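Local coordinates for protein cellulase (Bacillus sp. BG-CS10, PDB 5E09) that cleaves cellulose, probably at internal beta-1,4-glucosidic bonds, with a family 5 glycoside hydrolase barrel joined to a family 46 carbohydrate-binding module, at residues L100-D105 and A122-L127; V62-Q67 and S82-V87; P72-N77 and Y117-A122; D28-D33 and D105-I110. One frame throughout, in Å; residues are numbered along the deposited sequence.

Interaction 1: L100-D105 and A122-L127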
loop_
_atom_site.group_PDB
_atom_site.type_symbol
_atom_site.label_atom_id
_atom_site.label_comp_id
_atom_site.label_asym_id
_atom_site.label_seq_id
_atom_site.Cartn_x
_atom_site.Cartn_y
_atom_site.Cartn_z
ATOM N N LEU A 100 -16.663 -5.807 -9.288
ATOM C CA LEU A 100 -16.613 -4.856 -10.406
ATOM C C LEU A 100 -17.200 -3.496 -10.011
ATOM O O LEU A 100 -18.219 -3.439 -9.314
ATOM C CB LEU A 100 -17.368 -5.420 -11.608
ATOM C CG LEU A 100 -17.446 -4.539 -12.852
ATOM C CD1 LEU A 100 -16.080 -4.418 -13.493
ATOM C CD2 LEU A 100 -18.469 -5.072 -13.847
ATOM N N ASN A 101 -16.570 -2.402 -10.446
ATOM C CA ASN A 101 -17.050 -1.071 -10.054
ATOM C C ASN A 101 -17.069 -0.002 -11.141
ATOM O O ASN A 101 -16.821 -0.278 -12.314
ATOM C CB ASN A 101 -16.222 -0.543 -8.870
ATOM C CG ASN A 101 -14.794 -0.135 -9.241
ATOM O OD1 ASN A 101 -14.446 0.057 -10.414
ATOM N ND2 ASN A 101 -13.962 0.024 -8.217
ATOM N N LEU A 102 -17.189 1.230 -10.652
ATOM C CA LEU A 102 -17.047 2.466 -11.395
ATOM C C LEU A 102 -15.832 2.925 -10.578
ATOM O O LEU A 102 -15.901 2.906 -9.349
ATOM C CB LEU A 102 -18.238 3.387 -11.165
ATOM C CG LEU A 102 -19.607 2.841 -11.576
ATOM C CD1 LEU A 102 -20.708 3.827 -11.220
ATOM C CD2 LEU A 102 -19.631 2.516 -13.061
ATOM N N HIS A 103 -14.760 3.346 -11.221
ATOM C CA HIS A 103 -13.579 3.741 -10.477
ATOM C C HIS A 103 -13.211 5.211 -10.461
ATOM O O HIS A 103 -13.675 5.921 -9.628
ATOM C CB HIS A 103 -12.391 2.892 -10.881
ATOM C CG HIS A 103 -11.356 2.757 -9.821
ATOM N ND1 HIS A 103 -11.506 1.924 -8.746
ATOM C CD2 HIS A 103 -10.152 3.339 -9.678
ATOM C CE1 HIS A 103 -10.444 2.006 -7.980
ATOM N NE2 HIS A 103 -9.602 2.849 -8.532
ATOM N N HIS A 104 -12.381 5.663 -11.372
ATOM C CA HIS A 104 -11.969 7.053 -11.391
ATOM C C HIS A 104 -13.079 7.988 -11.780
ATOM O O HIS A 104 -12.999 9.170 -11.601
ATOM C CB HIS A 104 -10.678 7.271 -12.145
ATOM C CG HIS A 104 -9.497 6.719 -11.435
ATOM N ND1 HIS A 104 -9.265 6.948 -10.106
ATOM C CD2 HIS A 104 -8.503 5.916 -11.853
ATOM C CE1 HIS A 104 -8.172 6.322 -9.741
ATOM N NE2 HIS A 104 -7.693 5.688 -10.784
ATOM N N ASP A 105 -14.125 7.411 -12.314
ATOM C CA ASP A 105 -15.320 8.175 -12.642
ATOM C C ASP A 105 -15.772 9.013 -11.454
ATOM O O ASP A 105 -16.391 10.059 -11.622
ATOM C CB ASP A 105 -16.452 7.242 -13.074
ATOM C CG ASP A 105 -16.073 6.377 -14.251
ATOM O OD1 ASP A 105 -16.028 6.904 -15.383
ATOM O OD2 ASP A 105 -15.831 5.167 -14.047
ATOM N N ALA A 122 -28.031 10.797 -14.564
ATOM C CA ALA A 122 -28.346 10.169 -15.845
ATOM C C ALA A 122 -27.244 9.202 -16.301
ATOM O O ALA A 122 -27.528 8.057 -16.666
ATOM C CB ALA A 122 -28.594 11.229 -16.907
ATOM N N LYS A 123 -25.995 9.666 -16.277
ATOM C CA LYS A 123 -24.853 8.852 -16.700
ATOM C C LYS A 123 -24.655 7.651 -15.789
ATOM O O LYS A 123 -24.400 6.546 -16.250
ATOM C CB LYS A 123 -23.563 9.674 -16.716
ATOM C CG LYS A 123 -23.553 10.830 -17.681
ATOM C CD LYS A 123 -22.186 11.500 -17.722
ATOM C CE LYS A 123 -21.119 10.552 -18.240
ATOM N NZ LYS A 123 -19.803 11.237 -18.407
ATOM N N TYR A 124 -24.745 7.899 -14.488
ATOM C CA TYR A 124 -24.604 6.872 -13.465
ATOM C C TYR A 124 -25.643 5.771 -13.675
ATOM O O TYR A 124 -25.331 4.563 -13.645
ATOM C CB TYR A 124 -24.746 7.519 -12.089
ATOM C CG TYR A 124 -24.486 6.620 -10.903
ATOM C CD1 TYR A 124 -23.192 6.282 -10.530
ATOM C CD2 TYR A 124 -25.537 6.148 -10.125
ATOM C CE1 TYR A 124 -22.954 5.475 -9.426
ATOM C CE2 TYR A 124 -25.312 5.345 -9.033
ATOM C CZ TYR A 124 -24.022 5.011 -8.686
ATOM O OH TYR A 124 -23.805 4.211 -7.586
ATOM N N THR A 125 -26.874 6.205 -13.921
ATOM C CA THR A 125 -27.978 5.295 -14.195
ATOM C C THR A 125 -27.757 4.480 -15.465
ATOM O O THR A 125 -27.951 3.263 -15.457
ATOM C CB THR A 125 -29.294 6.056 -14.321
ATOM O OG1 THR A 125 -29.551 6.742 -13.091
ATOM C CG2 THR A 125 -30.433 5.099 -14.613
ATOM N N ALA A 126 -27.354 5.147 -16.546
ATOM C CA ALA A 126 -27.064 4.462 -17.806
ATOM C C ALA A 126 -25.963 3.411 -17.637
ATOM O O ALA A 126 -26.059 2.288 -18.159
ATOM C CB ALA A 126 -26.671 5.473 -18.878
ATOM N N LEU A 127 -24.920 3.785 -16.900
ATOM C CA LEU A 127 -23.816 2.879 -16.610
ATOM C C LEU A 127 -24.281 1.638 -15.877
ATOM O O LEU A 127 -24.050 0.518 -16.339
ATOM C CB LEU A 127 -22.737 3.571 -15.775
ATOM C CG LEU A 127 -21.620 4.263 -16.544
ATOM C CD1 LEU A 127 -20.537 4.758 -15.593
ATOM C CD2 LEU A 127 -21.043 3.311 -17.579
#

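Interaction 2: V62-Q67 and S82-V87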
loop_
_atom_site.group_PDB
_atom_site.type_symbol
_atom_site.label_atom_id
_atom_site.label_comp_id
_atom_site.label_asym_id
_atom_site.label_seq_id
_atom_site.Cartn_x
_atom_site.Cartn_y
_atom_site.Cartn_z
ATOM N N VAL A 62 -12.691 -0.434 -12.812
ATOM C CA VAL A 62 -12.869 0.046 -14.174
ATOM C C VAL A 62 -13.265 1.514 -14.195
ATOM O O VAL A 62 -14.207 1.919 -13.518
ATOM C CB VAL A 62 -13.934 -0.765 -14.928
ATOM C CG1 VAL A 62 -14.007 -0.303 -16.374
ATOM C CG2 VAL A 62 -13.621 -2.256 -14.860
ATOM N N THR A 63 -12.527 2.309 -14.959
ATOM C CA THR A 63 -12.921 3.681 -15.243
ATOM C C THR A 63 -13.623 3.696 -16.596
ATOM O O THR A 63 -13.070 3.220 -17.591
ATOM C CB THR A 63 -11.717 4.636 -15.251
ATOM O OG1 THR A 63 -11.115 4.646 -13.950
ATOM C CG2 THR A 63 -12.154 6.048 -15.607
ATOM N N TRP A 64 -14.840 4.233 -16.626
ATOM C CA TRP A 64 -15.717 4.089 -17.788
ATOM C C TRP A 64 -15.820 5.326 -18.675
ATOM O O TRP A 64 -16.166 5.203 -19.847
ATOM C CB TRP A 64 -17.128 3.706 -17.334
ATOM C CG TRP A 64 -17.190 2.425 -16.575
ATOM C CD1 TRP A 64 -17.176 2.275 -15.223
ATOM C CD2 TRP A 64 -17.275 1.106 -17.128
ATOM N NE1 TRP A 64 -17.247 0.944 -14.895
ATOM C CE2 TRP A 64 -17.311 0.210 -16.044
ATOM C CE3 TRP A 64 -17.323 0.605 -18.430
ATOM C CZ2 TRP A 64 -17.388 -1.171 -16.230
ATOM C CZ3 TRP A 64 -17.404 -0.759 -18.610
ATOM C CH2 TRP A 64 -17.432 -1.635 -17.517
ATOM N N GLU A 65 -15.531 6.502 -18.118
ATOM C CA GLU A 65 -15.829 7.777 -18.780
ATOM C C GLU A 65 -15.363 7.882 -20.231
ATOM O O GLU A 65 -16.102 8.358 -21.093
ATOM C CB GLU A 65 -15.216 8.939 -18.001
ATOM C CG GLU A 65 -15.485 10.288 -18.656
ATOM C CD GLU A 65 -14.350 11.267 -18.468
ATOM O OE1 GLU A 65 -14.150 11.736 -17.329
ATOM O OE2 GLU A 65 -13.649 11.565 -19.458
ATOM N N ASN A 66 -14.139 7.441 -20.497
ATOM C CA ASN A 66 -13.567 7.542 -21.836
ATOM C C ASN A 66 -14.020 6.422 -22.777
ATOM O O ASN A 66 -13.523 6.298 -23.894
ATOM C CB ASN A 66 -12.040 7.569 -21.746
ATOM C CG ASN A 66 -11.516 8.884 -21.207
ATOM O OD1 ASN A 66 -12.091 9.941 -21.460
ATOM N ND2 ASN A 66 -10.423 8.826 -20.455
ATOM N N GLN A 67 -14.973 5.613 -22.332
ATOM C CA GLN A 67 -15.485 4.534 -23.167
ATOM C C GLN A 67 -16.991 4.679 -23.368
ATOM O O GLN A 67 -17.668 3.742 -23.796
ATOM C CB GLN A 67 -15.157 3.172 -22.546
ATOM C CG GLN A 67 -13.670 2.930 -22.300
ATOM C CD GLN A 67 -12.870 2.737 -23.586
ATOM O OE1 GLN A 67 -13.433 2.527 -24.660
ATOM N NE2 GLN A 67 -11.547 2.805 -23.474
ATOM N N SER A 82 -16.383 -5.811 -23.923
ATOM C CA SER A 82 -16.190 -7.235 -24.148
ATOM C C SER A 82 -14.898 -7.705 -23.499
ATOM O O SER A 82 -14.838 -8.820 -22.990
ATOM C CB SER A 82 -16.173 -7.564 -25.636
ATOM O OG SER A 82 -14.957 -7.133 -26.213
ATOM N N ARG A 83 -13.872 -6.857 -23.503
ATOM C CA ARG A 83 -12.609 -7.221 -22.859
ATOM C C ARG A 83 -12.789 -7.352 -21.346
ATOM O O ARG A 83 -12.373 -8.354 -20.743
ATOM C CB ARG A 83 -11.514 -6.205 -23.184
ATOM C CG ARG A 83 -11.169 -6.145 -24.661
ATOM C CD ARG A 83 -9.800 -5.527 -24.914
ATOM N NE ARG A 83 -9.719 -4.150 -24.445
ATOM C CZ ARG A 83 -9.998 -3.083 -25.189
ATOM N NH1 ARG A 83 -10.383 -3.227 -26.450
ATOM N NH2 ARG A 83 -9.889 -1.868 -24.669
ATOM N N VAL A 84 -13.427 -6.349 -20.743
ATOM C CA VAL A 84 -13.764 -6.398 -19.322
ATOM C C VAL A 84 -14.533 -7.679 -18.964
ATOM O O VAL A 84 -14.184 -8.392 -18.004
ATOM C CB VAL A 84 -14.600 -5.162 -18.906
ATOM C CG1 VAL A 84 -15.143 -5.319 -17.491
ATOM C CG2 VAL A 84 -13.765 -3.894 -19.019
ATOM N N GLU A 85 -15.564 -7.980 -19.751
ATOM C CA GLU A 85 -16.374 -9.170 -19.512
ATOM C C GLU A 85 -15.551 -10.443 -19.652
ATOM O O GLU A 85 -15.731 -11.393 -18.891
ATOM C CB GLU A 85 -17.570 -9.229 -20.465
ATOM C CG GLU A 85 -18.385 -10.509 -20.314
ATOM C CD GLU A 85 -19.645 -10.520 -21.159
ATOM O OE1 GLU A 85 -19.753 -9.692 -22.090
ATOM O OE2 GLU A 85 -20.533 -11.360 -20.883
ATOM N N GLN A 86 -14.648 -10.461 -20.628
ATOM C CA GLN A 86 -13.801 -11.625 -20.835
ATOM C C GLN A 86 -12.918 -11.859 -19.618
ATOM O O GLN A 86 -12.783 -12.990 -19.148
ATOM C CB GLN A 86 -12.941 -11.464 -22.090
ATOM C CG GLN A 86 -11.909 -12.570 -22.243
ATOM C CD GLN A 86 -11.908 -13.189 -23.625
ATOM O OE1 GLN A 86 -11.979 -12.488 -24.633
ATOM N NE2 GLN A 86 -11.840 -14.515 -23.676
ATOM N N VAL A 87 -12.324 -10.790 -19.097
ATOM C CA VAL A 87 -11.469 -10.937 -17.924
ATOM C C VAL A 87 -12.286 -11.480 -16.754
ATOM O O VAL A 87 -11.854 -12.413 -16.047
ATOM C CB VAL A 87 -10.808 -9.618 -17.536
ATOM C CG1 VAL A 87 -10.100 -9.757 -16.195
ATOM C CG2 VAL A 87 -9.837 -9.191 -18.620
#

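Interaction 3: P72-N77 and Y117-A122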
loop_
_atom_site.group_PDB
_atom_site.type_symbol
_atom_site.label_atom_id
_atom_site.label_comp_id
_atom_site.label_asym_id
_atom_site.label_seq_id
_atom_site.Cartn_x
_atom_site.Cartn_y
_atom_site.Cartn_z
ATOM N N PRO A 72 -28.521 10.344 -24.779
ATOM C CA PRO A 72 -28.871 9.906 -23.428
ATOM C C PRO A 72 -28.539 8.440 -23.144
ATOM O O PRO A 72 -28.734 7.989 -22.013
ATOM C CB PRO A 72 -30.379 10.128 -23.388
ATOM C CG PRO A 72 -30.807 9.813 -24.788
ATOM C CD PRO A 72 -29.670 10.239 -25.695
ATOM N N ASP A 73 -28.055 7.707 -24.145
ATOM C CA ASP A 73 -27.765 6.285 -23.966
ATOM C C ASP A 73 -26.439 6.051 -23.243
ATOM O O ASP A 73 -26.314 5.120 -22.438
ATOM C CB ASP A 73 -27.741 5.568 -25.315
ATOM C CG ASP A 73 -29.046 5.700 -26.065
ATOM O OD1 ASP A 73 -30.090 5.891 -25.405
ATOM O OD2 ASP A 73 -29.027 5.612 -27.312
ATOM N N TYR A 74 -25.457 6.897 -23.547
ATOM C CA TYR A 74 -24.111 6.765 -23.000
ATOM C C TYR A 74 -23.575 5.352 -23.189
ATOM O O TYR A 74 -22.947 4.795 -22.285
ATOM C CB TYR A 74 -24.095 7.123 -21.518
ATOM C CG TYR A 74 -24.480 8.547 -21.212
ATOM C CD1 TYR A 74 -23.592 9.588 -21.443
ATOM C CD2 TYR A 74 -25.721 8.849 -20.673
ATOM C CE1 TYR A 74 -23.934 10.894 -21.153
ATOM C CE2 TYR A 74 -26.072 10.156 -20.382
ATOM C CZ TYR A 74 -25.173 11.173 -20.624
ATOM O OH TYR A 74 -25.508 12.473 -20.336
ATOM N N THR A 75 -23.840 4.775 -24.357
ATOM C CA THR A 75 -23.489 3.387 -24.609
ATOM C C THR A 75 -21.990 3.173 -24.451
ATOM O O THR A 75 -21.179 3.985 -24.898
ATOM C CB THR A 75 -23.929 2.933 -26.012
ATOM O OG1 THR A 75 -25.295 3.309 -26.232
ATOM C CG2 THR A 75 -23.787 1.418 -26.157
ATOM N N ILE A 76 -21.644 2.079 -23.781
ATOM C CA ILE A 76 -20.264 1.690 -23.542
ATOM C C ILE A 76 -19.663 1.044 -24.787
ATOM O O ILE A 76 -20.280 0.160 -25.381
ATOM C CB ILE A 76 -20.180 0.705 -22.357
ATOM C CG1 ILE A 76 -20.759 1.346 -21.090
ATOM C CG2 ILE A 76 -18.748 0.229 -22.144
ATOM C CD1 ILE A 76 -21.087 0.351 -19.994
ATOM N N ASN A 77 -18.469 1.486 -25.175
ATOM C CA ASN A 77 -17.740 0.904 -26.303
ATOM C C ASN A 77 -17.672 -0.622 -26.210
ATOM O O ASN A 77 -17.201 -1.173 -25.212
ATOM C CB ASN A 77 -16.331 1.492 -26.375
ATOM C CG ASN A 77 -15.519 0.928 -27.523
ATOM O OD1 ASN A 77 -14.954 -0.165 -27.423
ATOM N ND2 ASN A 77 -15.441 1.680 -28.619
ATOM N N TYR A 117 -26.326 17.798 -11.009
ATOM C CA TYR A 117 -27.128 16.651 -10.592
ATOM C C TYR A 117 -27.760 15.770 -11.661
ATOM O O TYR A 117 -27.517 14.560 -11.701
ATOM C CB TYR A 117 -28.225 17.102 -9.625
ATOM C CG TYR A 117 -28.857 15.958 -8.864
ATOM C CD1 TYR A 117 -28.306 15.509 -7.673
ATOM C CD2 TYR A 117 -29.993 15.317 -9.343
ATOM C CE1 TYR A 117 -28.867 14.465 -6.979
ATOM C CE2 TYR A 117 -30.562 14.264 -8.652
ATOM C CZ TYR A 117 -29.995 13.845 -7.469
ATOM O OH TYR A 117 -30.556 12.801 -6.769
ATOM N N ASP A 118 -28.579 16.374 -12.517
ATOM C CA ASP A 118 -29.396 15.609 -13.451
ATOM C C ASP A 118 -28.544 14.807 -14.425
ATOM O O ASP A 118 -28.817 13.627 -14.674
ATOM C CB ASP A 118 -30.351 16.536 -14.207
ATOM C CG ASP A 118 -31.378 17.200 -13.288
ATOM O OD1 ASP A 118 -31.740 16.596 -12.255
ATOM O OD2 ASP A 118 -31.823 18.328 -13.594
ATOM N N GLU A 119 -27.502 15.434 -14.959
ATOM C CA GLU A 119 -26.618 14.746 -15.893
ATOM C C GLU A 119 -25.866 13.607 -15.211
ATOM O O GLU A 119 -25.771 12.508 -15.754
ATOM C CB GLU A 119 -25.615 15.714 -16.522
ATOM C CG GLU A 119 -24.725 15.046 -17.568
ATOM C CD GLU A 119 -23.581 15.934 -18.034
ATOM O OE1 GLU A 119 -23.322 16.966 -17.377
ATOM O OE2 GLU A 119 -22.943 15.596 -19.056
ATOM N N VAL A 120 -25.331 13.876 -14.026
ATOM C CA VAL A 120 -24.561 12.873 -13.302
ATOM C C VAL A 120 -25.426 11.654 -12.989
ATOM O O VAL A 120 -25.036 10.516 -13.277
ATOM C CB VAL A 120 -23.969 13.443 -12.005
ATOM C CG1 VAL A 120 -23.438 12.321 -11.126
ATOM C CG2 VAL A 120 -22.865 14.446 -12.328
HETATM N N MSE A 121 -26.607 11.894 -12.425
HETATM C CA MSE A 121 -27.558 10.816 -12.182
HETATM C C MSE A 121 -27.896 10.064 -13.463
HETATM O O MSE A 121 -28.029 8.841 -13.454
HETATM C CB MSE A 121 -28.835 11.356 -11.553
HETATM C CG MSE A 121 -28.629 11.913 -10.167
HETATM SE SE MSE A 121 -27.943 10.572 -8.916
HETATM C CE MSE A 121 -29.517 9.421 -8.866
ATOM N N ALA A 122 -28.031 10.797 -14.564
ATOM C CA ALA A 122 -28.346 10.169 -15.845
ATOM C C ALA A 122 -27.244 9.202 -16.301
ATOM O O ALA A 122 -27.528 8.057 -16.666
ATOM C CB ALA A 122 -28.594 11.229 -16.907
#

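Interaction 4: D28-D33 and D105-I110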
loop_
_atom_site.group_PDB
_atom_site.type_symbol
_atom_site.label_atom_id
_atom_site.label_comp_id
_atom_site.label_asym_id
_atom_site.label_seq_id
_atom_site.Cartn_x
_atom_site.Cartn_y
_atom_site.Cartn_z
ATOM N N ASP A 28 -8.964 0.629 -14.964
ATOM C CA ASP A 28 -9.216 1.879 -14.272
ATOM C C ASP A 28 -8.348 3.019 -14.807
ATOM O O ASP A 28 -8.566 4.174 -14.457
ATOM C CB ASP A 28 -8.990 1.707 -12.766
ATOM C CG ASP A 28 -7.704 0.965 -12.443
ATOM O OD1 ASP A 28 -7.480 -0.131 -13.003
ATOM O OD2 ASP A 28 -6.919 1.481 -11.622
ATOM N N ALA A 29 -7.375 2.701 -15.655
ATOM C CA ALA A 29 -6.485 3.729 -16.207
ATOM C C ALA A 29 -7.264 4.817 -16.932
ATOM O O ALA A 29 -8.193 4.532 -17.689
ATOM C CB ALA A 29 -5.456 3.105 -17.155
ATOM N N VAL A 30 -6.882 6.065 -16.693
ATOM C CA VAL A 30 -7.545 7.189 -17.331
ATOM C C VAL A 30 -6.873 7.509 -18.654
ATOM O O VAL A 30 -5.881 8.237 -18.701
ATOM C CB VAL A 30 -7.536 8.438 -16.439
ATOM C CG1 VAL A 30 -8.298 9.573 -17.112
ATOM C CG2 VAL A 30 -8.136 8.113 -15.067
ATOM N N GLY A 31 -7.418 6.959 -19.731
ATOM C CA GLY A 31 -6.846 7.141 -21.052
ATOM C C GLY A 31 -7.626 6.370 -22.094
ATOM O O GLY A 31 -8.785 6.020 -21.868
ATOM N N ASP A 32 -6.986 6.085 -23.224
ATOM C CA ASP A 32 -7.679 5.499 -24.369
ATOM C C ASP A 32 -8.090 4.057 -24.136
ATOM O O ASP A 32 -9.095 3.604 -24.679
ATOM C CB ASP A 32 -6.813 5.592 -25.625
ATOM C CG ASP A 32 -6.688 7.011 -26.138
ATOM O OD1 ASP A 32 -7.496 7.870 -25.720
ATOM O OD2 ASP A 32 -5.785 7.268 -26.963
ATOM N N ASP A 33 -7.314 3.335 -23.338
ATOM C CA ASP A 33 -7.712 1.991 -22.928
ATOM C C ASP A 33 -6.930 1.545 -21.694
ATOM O O ASP A 33 -6.251 2.350 -21.056
ATOM C CB ASP A 33 -7.535 0.989 -24.077
ATOM C CG ASP A 33 -6.083 0.725 -24.410
ATOM O OD1 ASP A 33 -5.236 1.622 -24.206
ATOM O OD2 ASP A 33 -5.790 -0.392 -24.885
ATOM N N ASP A 105 -14.125 7.411 -12.314
ATOM C CA ASP A 105 -15.320 8.175 -12.642
ATOM C C ASP A 105 -15.772 9.013 -11.454
ATOM O O ASP A 105 -16.391 10.059 -11.622
ATOM C CB ASP A 105 -16.452 7.242 -13.074
ATOM C CG ASP A 105 -16.073 6.377 -14.251
ATOM O OD1 ASP A 105 -16.028 6.904 -15.383
ATOM O OD2 ASP A 105 -15.831 5.167 -14.047
ATOM N N SER A 106 -15.462 8.535 -10.255
ATOM C CA SER A 106 -15.786 9.243 -9.026
ATOM C C SER A 106 -15.301 10.695 -9.013
ATOM O O SER A 106 -16.065 11.593 -8.676
ATOM C CB SER A 106 -15.197 8.501 -7.831
ATOM O OG SER A 106 -13.784 8.436 -7.930
ATOM N N TRP A 107 -14.038 10.929 -9.364
ATOM C CA TRP A 107 -13.497 12.288 -9.317
ATOM C C TRP A 107 -13.476 12.929 -10.704
ATOM O O TRP A 107 -13.283 14.136 -10.834
ATOM C CB TRP A 107 -12.091 12.305 -8.694
ATOM C CG TRP A 107 -11.051 11.536 -9.465
ATOM C CD1 TRP A 107 -10.727 10.219 -9.312
ATOM C CD2 TRP A 107 -10.195 12.042 -10.503
ATOM N NE1 TRP A 107 -9.731 9.871 -10.192
ATOM C CE2 TRP A 107 -9.386 10.968 -10.933
ATOM C CE3 TRP A 107 -10.036 13.292 -11.108
ATOM C CZ2 TRP A 107 -8.428 11.111 -11.945
ATOM C CZ3 TRP A 107 -9.083 13.431 -12.110
ATOM C CH2 TRP A 107 -8.291 12.343 -12.516
ATOM N N LEU A 108 -13.641 12.084 -11.724
ATOM C CA LEU A 108 -13.729 12.492 -13.129
ATOM C C LEU A 108 -15.028 13.232 -13.513
ATOM O O LEU A 108 -14.995 14.220 -14.246
ATOM C CB LEU A 108 -13.530 11.282 -14.046
ATOM C CG LEU A 108 -12.195 10.545 -13.917
ATOM C CD1 LEU A 108 -12.166 9.324 -14.823
ATOM C CD2 LEU A 108 -11.035 11.477 -14.229
ATOM N N TRP A 109 -16.167 12.646 -13.108
ATOM C CA TRP A 109 -17.505 13.200 -13.392
ATOM C C TRP A 109 -18.670 12.921 -12.397
ATOM O O TRP A 109 -19.791 13.376 -12.629
ATOM C CB TRP A 109 -17.942 12.806 -14.808
ATOM C CG TRP A 109 -18.041 11.325 -15.015
ATOM C CD1 TRP A 109 -17.050 10.490 -15.442
ATOM C CD2 TRP A 109 -19.196 10.504 -14.804
ATOM N NE1 TRP A 109 -17.516 9.199 -15.509
ATOM C CE2 TRP A 109 -18.830 9.181 -15.124
ATOM C CE3 TRP A 109 -20.502 10.758 -14.376
ATOM C CZ2 TRP A 109 -19.723 8.116 -15.028
ATOM C CZ3 TRP A 109 -21.388 9.700 -14.283
ATOM C CH2 TRP A 109 -20.995 8.395 -14.608
ATOM N N ILE A 110 -18.416 12.192 -11.309
ATOM C CA ILE A 110 -19.425 11.880 -10.296
ATOM C C ILE A 110 -19.352 12.972 -9.230
ATOM O O ILE A 110 -20.356 13.410 -8.667
ATOM C CB ILE A 110 -19.175 10.508 -9.646
ATOM C CG1 ILE A 110 -19.155 9.409 -10.711
ATOM C CG2 ILE A 110 -20.234 10.216 -8.594
ATOM C CD1 ILE A 110 -18.915 8.024 -10.154
#

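Interaction 1: L100-D105 and A122-L127
The hydroxyl of Tyr124 is anchored by a hydrogen bond to the carbonyl O of Leu170 on helix 161-181, and the ring held in this way is met by Leu102 from the loop that follows barrel strand 97-100. Leu102 works as a fork. Its CD1 approaches one flank of the phenol ring obliquely, 3.3 Å from Tyr124 CE1, and the two side chains cross at about a right angle. Its other methyl, CD2, lies 3.5 Å from CD1 of Leu127, three residues, about one turn, after Tyr124. The fork is aimed by a chi1 of -60°, which puts CG beside the backbone N and opposite the carbonyl carbon. Trp64, Trp128 and Leu131 complete the apolar surroundings of Leu102. Next to it, the loop turns its polar side chains to other partners: Asn101 ND2 donates to His103 ND1 at 3.1 Å, in the plane of the imidazole, while Asn101 OD1 accepts from Val62 N. No hydrogen bond crosses between 100-105 and 122-127. The loop is therefore seated on the helix by buried methyl and ring contacts, while the amide of Asn101 is satisfied by His103 and by Val62 of the adjoining loop.

Interaction 2: V62-Q67 and S82-V87
Val84, on helix 78-93, has more surface buried here than any other residue, and one methyl does the work: CG1 lies 4.3 Å from Val62 CG2 and equally 4.3 Å from Trp64 CH2. Val62 and Trp64 offer it a joint surface because they are already packed on each other. Val62 CG1 sits over the centre of the indole, 3.3 Å above its plane, which is a CH-pi type of arrangement, while the second methyl, CG2, is turned to the helix. A chi1 of -60° on Trp64 swings the indole so that its far six-membered end reaches Val84, which it meets obliquely. At the other end of the indole, Trp64 NE1 hydrogen-bonds to Asn101 O, and the backbone N of Trp64 bonds to Asp105 OD2, so both the ring and its backbone are fixed by the loop after strand 97-100 and the start of helix 105-110. Gln67 N returns to Trp64 O at 2.8 Å, closing a short 3-10 turn after the tryptophan. Phe27 also packs on Val84, and Leu127 and Leu131 of helix 117-134 pack on Trp64. The contact is light and wholly apolar. The loop that leaves strand 57-60 thus folds back on the helix that follows it, within one strand-loop-helix unit of the (beta/alpha)8 barrel of family 5 glycoside hydrolases.

Interaction 3: P72-N77 and Y117-A122
Tyr74 sets its ring beside helix 117-134, overlapping Ala122 and the CG of Glu119. In the (beta/alpha)8 barrel this joins the long loop between strand 57-60 and helix 78-93 to helix 117-134 of the barrel wall. The contact is light: Tyr74 CE2 is 4.4 Å from Ala122 CB, and the ring meets the helix backbone there obliquely. Tyr74 OH comes to 3.9 Å from Glu119 CG, an approach to a methylene and not to the carboxylate. Glu119 runs across the tyrosine at about a right angle, its carboxylate plane 35° from the ring. With CG opposite the backbone N (chi1 -177°) and the chain extended beyond it, Glu119 carries its acid group past the hydroxyl. The aliphatic stem of Lys123 lies over one face of the ring, Ala126 touches it near CD2, and Met68 packs on it from the loop. Tyr74 itself takes a left-handed backbone conformation, and the loop around it is fastened to the helix by Gln130, which bonds to Tyr74 O and Ile76 N through the two ends of its amide. The carboxylate of Glu119 is hydrogen-bonded through OE1 to Asn116 ND2.

Interaction 4: D28-D33 and D105-I110
Val30 carries the contact, and the chain comes to it from Asp28, a buried residue tied back on its own loop: OD1 accepts from Thr26 N and OD2 from Asn25 N, while its carbonyl O takes a hydrogen bond from Thr63 OG1. Ala29 then leads to Val30, whose CG2 methyl makes the nearest approaches to the helix. It is 4.2 Å from Leu108 CD1 and 4.3 Å from Trp107 CZ2, reaching the indole obliquely. Of the two Leu108 methyls CD1 comes closer to Val30, and CD2 lies over one face of the Trp107 ring toward its rim, 3.3 Å above the plane. Past Gly31 and Asp32, Asp33 bonds to Thr35 and forms a salt bridge with Arg41. Helix 105-110 is braced from within. Asp105 O accepts from Trp109 N and also, by a pi-type i to i+5 bond, from Ile110 N; Trp109 NE1 donates to Asp105 OD1 at 2.7 Å, on the anti side and tilted 20° out of the carboxylate plane. The loop after strand 20-23 thus rests near the surface on the short helix that follows strand 97-100, with the 62-67 loop wedged beside both and Lys123 of helix 117-134 making a cation-pi contact with Trp109.

In the fold
All four contacts lie together on one side of the chain's centre, in the (beta/alpha)8 barrel. Interactions 1 and 3 share helix 117-134 and Ala122, their centres about 9 Å apart; interactions 1 and 4 share Asp105, about 10 Å apart. Interaction 2, about 11 Å from both 1 and 4, closes before interaction 1 opens and is nested within the chain span closed by interaction 4. The farthest pair, 2 and 3, stands about 16 Å apart, yet Gln67 O and Asn77 N meet at 2.8 Å. Loops after the first three strands thus pack on one another and on helices 78-93, 105-110 and 117-134, at the C-terminal strand ends that carry the active site in family 5 enzymes.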